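Local atomic coordinates of alpha-L-rhamnosidase (Klebsiella oxytoca, PDB entry 4XHC), a protein that hydrolyses terminal alpha-L-rhamnose residues from rhamnosides as a glycoside hydrolase of family GH78, and binds rhamnose in its pocket. Residues A[52-63]-A[95-106]. Residues are numbered along the deposited sequence; the frame is centred on the assembly and turned at random.
Sequences RQAHPPIAVVEA and VIIDFGSHYVGY
Phe-99, with CG turned next to its own backbone N (chi1 -84°), presents one ring face to Pro-57, and His-55 and Tyr-103, with similar first torsions, bring their rings together further along. Pro-57 CB sits over the centre of the Phe-99 ring, 3.7 Å from the centroid, in a CH-pi contact; the same CB meets Ile-97 CG2. Phe-173 packs edge-to-face with Phe-99, and Leu-81 touches Pro-57. Tyr-103 CE1 lies over a face of the His-55 imidazole, toward its rim and 3.5 Å from His-55 ND1, the two ring planes inclined at 37°. At the start of strand 59-63, Ile-58 and Ala-59 both face Asp-98 in a classic beta bulge: Ile-58 N and Ala-59 N both donate to Asp-98 O, the first at 3.0 Å. Ala-59 O in turn receives Asp-98 N at 2.8 Å. The bulge lies where 59-63 pairs antiparallel with 95-99 inside a sheet of the GH78 N-terminal domain; the preceding strand 52-55 belongs to a second sheet, beside strand 187-200. Asp-98 OD1 closes an Asx turn by accepting Gly-100 N from above the carboxylate plane and also forms a salt bridge with Arg-174 NE, so the carboxylate is gripped as the chain turns its corner. On one face of the paired strands the Val-61 and Ile-96 side chains cross at about a right angle, Val-61 CG2 3.7 Å from Ile-96 CG2, while Val-60 CG2 reaches Ile-97 CD1 on the other. At the far end the Arg-52 and Tyr-106 side chains also cross at about a right angle; the guanidinium, its plane 14° from that of the ring, meets it obliquely, Arg-52 NH2 coming within 3.5 Å of Tyr-106 CD1.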
loop_
_atom_site.group_PDB
_atom_site.type_symbol
_atom_site.label_atom_id
_atom_site.label_comp_id
_atom_site.label_asym_id
_atom_site.label_seq_id
_atom_site.Cartn_x
_atom_site.Cartn_y
_atom_site.Cartn_z
ATOM N N ARG A 52 9.274 -7.396 22.600
ATOM C CA ARG A 52 8.104 -7.455 21.728
ATOM C C ARG A 52 7.026 -8.242 22.475
ATOM O O ARG A 52 7.317 -9.287 23.036
ATOM C CB ARG A 52 8.513 -8.112 20.396
ATOM C CG ARG A 52 7.397 -8.589 19.466
ATOM C CD ARG A 52 7.956 -9.152 18.153
ATOM N NE ARG A 52 8.643 -8.110 17.369
ATOM C CZ ARG A 52 8.282 -7.664 16.155
ATOM N NH1 ARG A 52 7.233 -8.172 15.499
ATOM N NH2 ARG A 52 9.000 -6.700 15.578
ATOM N N GLN A 53 5.795 -7.737 22.509
ATOM C CA GLN A 53 4.728 -8.369 23.296
ATOM C C GLN A 53 3.329 -8.178 22.693
ATOM O O GLN A 53 2.892 -7.046 22.480
ATOM C CB GLN A 53 4.762 -7.810 24.711
ATOM C CG GLN A 53 3.673 -8.345 25.620
ATOM C CD GLN A 53 4.025 -8.219 27.092
ATOM O OE1 GLN A 53 4.858 -7.396 27.488
ATOM N NE2 GLN A 53 3.391 -9.045 27.914
ATOM N N ALA A 54 2.624 -9.285 22.451
ATOM C CA ALA A 54 1.311 -9.270 21.769
ATOM C C ALA A 54 0.154 -8.753 22.637
ATOM O O ALA A 54 0.101 -9.015 23.834
ATOM C CB ALA A 54 0.976 -10.661 21.253
ATOM N N HIS A 55 -0.778 -8.030 22.020
ATOM C CA HIS A 55 -1.970 -7.540 22.711
ATOM C C HIS A 55 -3.189 -7.575 21.802
ATOM O O HIS A 55 -3.134 -7.074 20.681
ATOM C CB HIS A 55 -1.765 -6.103 23.172
ATOM C CG HIS A 55 -0.967 -5.979 24.426
ATOM N ND1 HIS A 55 0.341 -5.541 24.434
ATOM C CD2 HIS A 55 -1.291 -6.228 25.715
ATOM C CE1 HIS A 55 0.788 -5.517 25.676
ATOM N NE2 HIS A 55 -0.182 -5.931 26.472
ATOM N N PRO A 56 -4.305 -8.150 22.282
ATOM C CA PRO A 56 -5.529 -8.075 21.493
ATOM C C PRO A 56 -6.261 -6.768 21.787
ATOM O O PRO A 56 -6.027 -6.169 22.837
ATOM C CB PRO A 56 -6.331 -9.264 22.008
ATOM C CG PRO A 56 -5.935 -9.366 23.447
ATOM C CD PRO A 56 -4.529 -8.836 23.568
ATOM N N PRO A 57 -7.143 -6.326 20.876
ATOM C CA PRO A 57 -7.963 -5.146 21.130
ATOM C C PRO A 57 -9.129 -5.493 22.041
ATOM O O PRO A 57 -9.362 -6.670 22.293
ATOM C CB PRO A 57 -8.452 -4.755 19.741
ATOM C CG PRO A 57 -8.434 -6.012 18.956
ATOM C CD PRO A 57 -7.438 -6.939 19.574
ATOM N N ILE A 58 -9.856 -4.488 22.525
ATOM C CA ILE A 58 -10.946 -4.730 23.490
ATOM C C ILE A 58 -12.365 -4.594 22.928
ATOM O O ILE A 58 -13.287 -5.154 23.494
ATOM C CB ILE A 58 -10.825 -3.846 24.760
ATOM C CG1 ILE A 58 -11.123 -2.367 24.452
ATOM C CG2 ILE A 58 -9.445 -4.010 25.383
ATOM C CD1 ILE A 58 -11.339 -1.504 25.685
ATOM N N ALA A 59 -12.558 -3.857 21.838
ATOM C CA ALA A 59 -13.907 -3.690 21.304
ATOM C C ALA A 59 -13.958 -3.150 19.880
ATOM O O ALA A 59 -12.987 -2.584 19.368
ATOM C CB ALA A 59 -14.712 -2.778 22.222
ATOM N N VAL A 60 -15.116 -3.355 19.253
ATOM C CA VAL A 60 -15.502 -2.645 18.040
ATOM C C VAL A 60 -16.388 -1.482 18.461
ATOM O O VAL A 60 -17.284 -1.650 19.284
ATOM C CB VAL A 60 -16.284 -3.562 17.076
ATOM C CG1 VAL A 60 -16.753 -2.789 15.852
ATOM C CG2 VAL A 60 -15.421 -4.744 16.664
ATOM N N VAL A 61 -16.145 -0.311 17.890
ATOM C CA VAL A 61 -16.898 0.886 18.252
ATOM C C VAL A 61 -17.404 1.627 17.022
ATOM O O VAL A 61 -16.993 1.335 15.898
ATOM C CB VAL A 61 -16.053 1.860 19.107
ATOM C CG1 VAL A 61 -15.553 1.166 20.364
ATOM C CG2 VAL A 61 -14.887 2.435 18.307
ATOM N N GLU A 62 -18.309 2.573 17.261
ATOM C CA GLU A 62 -18.828 3.456 16.230
ATOM C C GLU A 62 -18.625 4.895 16.647
ATOM O O GLU A 62 -18.834 5.246 17.811
ATOM C CB GLU A 62 -20.319 3.227 16.006
ATOM C CG GLU A 62 -20.636 2.078 15.064
ATOM C CD GLU A 62 -22.124 1.945 14.783
ATOM O OE1 GLU A 62 -22.890 2.882 15.128
ATOM O OE2 GLU A 62 -22.519 0.899 14.215
ATOM N N ALA A 63 -18.244 5.726 15.678
ATOM C CA ALA A 63 -17.963 7.132 15.920
ATOM C C ALA A 63 -19.226 7.946 15.750
ATOM O O ALA A 63 -19.994 7.705 14.834
ATOM C CB ALA A 63 -16.901 7.614 14.951
ATOM N N VAL A 95 -15.184 -0.929 9.881
ATOM C CA VAL A 95 -15.332 -0.933 11.329
ATOM C C VAL A 95 -14.215 -0.146 11.971
ATOM O O VAL A 95 -13.201 0.122 11.328
ATOM C CB VAL A 95 -15.289 -2.360 11.884
ATOM C CG1 VAL A 95 -16.530 -3.117 11.447
ATOM C CG2 VAL A 95 -14.025 -3.081 11.423
ATOM N N ILE A 96 -14.410 0.232 13.232
ATOM C CA ILE A 96 -13.339 0.827 14.027
ATOM C C ILE A 96 -13.036 -0.053 15.234
ATOM O O ILE A 96 -13.924 -0.331 16.042
ATOM C CB ILE A 96 -13.695 2.231 14.516
ATOM C CG1 ILE A 96 -13.910 3.167 13.323
ATOM C CG2 ILE A 96 -12.574 2.753 15.408
ATOM C CD1 ILE A 96 -14.517 4.502 13.693
ATOM N N ILE A 97 -11.778 -0.483 15.334
ATOM C CA ILE A 97 -11.301 -1.330 16.421
ATOM C C ILE A 97 -10.624 -0.483 17.507
ATOM O O ILE A 97 -9.631 0.212 17.244
ATOM C CB ILE A 97 -10.267 -2.365 15.914
ATOM C CG1 ILE A 97 -10.749 -3.107 14.657
ATOM C CG2 ILE A 97 -9.925 -3.366 17.009
ATOM C CD1 ILE A 97 -11.886 -4.060 14.887
ATOM N N ASP A 98 -11.172 -0.525 18.721
ATOM C CA ASP A 98 -10.562 0.130 19.882
ATOM C C ASP A 98 -9.614 -0.852 20.535
ATOM O O ASP A 98 -10.057 -1.901 20.999
ATOM C CB ASP A 98 -11.646 0.550 20.884
ATOM C CG ASP A 98 -11.105 1.367 22.052
ATOM O OD1 ASP A 98 -9.873 1.557 22.183
ATOM O OD2 ASP A 98 -11.937 1.827 22.858
ATOM N N PHE A 99 -8.322 -0.514 20.574
ATOM C CA PHE A 99 -7.323 -1.370 21.230
ATOM C C PHE A 99 -7.236 -1.165 22.744
ATOM O O PHE A 99 -6.619 -1.966 23.434
ATOM C CB PHE A 99 -5.942 -1.234 20.583
ATOM C CG PHE A 99 -5.759 -2.108 19.376
ATOM C CD1 PHE A 99 -6.381 -1.800 18.176
ATOM C CD2 PHE A 99 -4.987 -3.255 19.440
ATOM C CE1 PHE A 99 -6.223 -2.614 17.059
ATOM C CE2 PHE A 99 -4.821 -4.073 18.326
ATOM C CZ PHE A 99 -5.436 -3.749 17.134
ATOM N N GLY A 100 -7.862 -0.114 23.268
ATOM C CA GLY A 100 -8.026 0.027 24.725
ATOM C C GLY A 100 -6.971 0.866 25.428
ATOM O O GLY A 100 -7.255 1.482 26.442
ATOM N N SER A 101 -5.747 0.871 24.904
ATOM C CA SER A 101 -4.683 1.751 25.387
ATOM C C SER A 101 -3.876 2.278 24.184
ATOM O O SER A 101 -4.262 2.090 23.026
ATOM C CB SER A 101 -3.774 1.010 26.376
ATOM O OG SER A 101 -3.009 1.919 27.158
ATOM N N HIS A 102 -2.763 2.943 24.467
ATOM C CA HIS A 102 -1.904 3.509 23.440
ATOM C C HIS A 102 -0.756 2.539 23.186
ATOM O O HIS A 102 -0.020 2.205 24.109
ATOM C CB HIS A 102 -1.362 4.842 23.938
ATOM C CG HIS A 102 -0.549 5.581 22.928
ATOM N ND1 HIS A 102 -1.099 6.523 22.088
ATOM C CD2 HIS A 102 0.771 5.532 22.630
ATOM C CE1 HIS A 102 -0.153 7.016 21.311
ATOM N NE2 HIS A 102 0.991 6.431 21.617
ATOM N N TYR A 103 -0.601 2.085 21.944
ATOM C CA TYR A 103 0.427 1.101 21.617
ATOM C C TYR A 103 1.358 1.577 20.499
ATOM O O TYR A 103 0.974 2.361 19.632
ATOM C CB TYR A 103 -0.214 -0.232 21.219
ATOM C CG TYR A 103 -0.971 -0.915 22.335
ATOM C CD1 TYR A 103 -0.311 -1.667 23.299
ATOM C CD2 TYR A 103 -2.355 -0.826 22.415
ATOM C CE1 TYR A 103 -1.011 -2.304 24.313
ATOM C CE2 TYR A 103 -3.063 -1.458 23.425
ATOM C CZ TYR A 103 -2.390 -2.196 24.372
ATOM O OH TYR A 103 -3.107 -2.817 25.371
ATOM N N VAL A 104 2.592 1.090 20.549
ATOM C CA VAL A 104 3.576 1.316 19.512
ATOM C C VAL A 104 4.012 -0.045 19.051
ATOM O O VAL A 104 4.521 -0.820 19.855
ATOM C CB VAL A 104 4.814 2.022 20.071
ATOM C CG1 VAL A 104 5.817 2.287 18.960
ATOM C CG2 VAL A 104 4.408 3.301 20.781
ATOM N N GLY A 105 3.838 -0.357 17.776
ATOM C CA GLY A 105 4.227 -1.676 17.318
ATOM C C GLY A 105 3.724 -2.107 15.959
ATOM O O GLY A 105 3.412 -1.289 15.102
ATOM N N TYR A 106 3.638 -3.420 15.781
ATOM C CA TYR A 106 3.399 -4.005 14.480
ATOM C C TYR A 106 2.073 -4.744 14.473
ATOM O O TYR A 106 1.776 -5.487 15.407
ATOM C CB TYR A 106 4.570 -4.927 14.147
ATOM C CG TYR A 106 5.884 -4.171 14.135
ATOM C CD1 TYR A 106 6.665 -4.057 15.291
ATOM C CD2 TYR A 106 6.327 -3.526 12.976
ATOM C CE1 TYR A 106 7.857 -3.342 15.289
ATOM C CE2 TYR A 106 7.524 -2.818 12.962
ATOM C CZ TYR A 106 8.282 -2.729 14.117
ATOM O OH TYR A 106 9.455 -2.020 14.090
#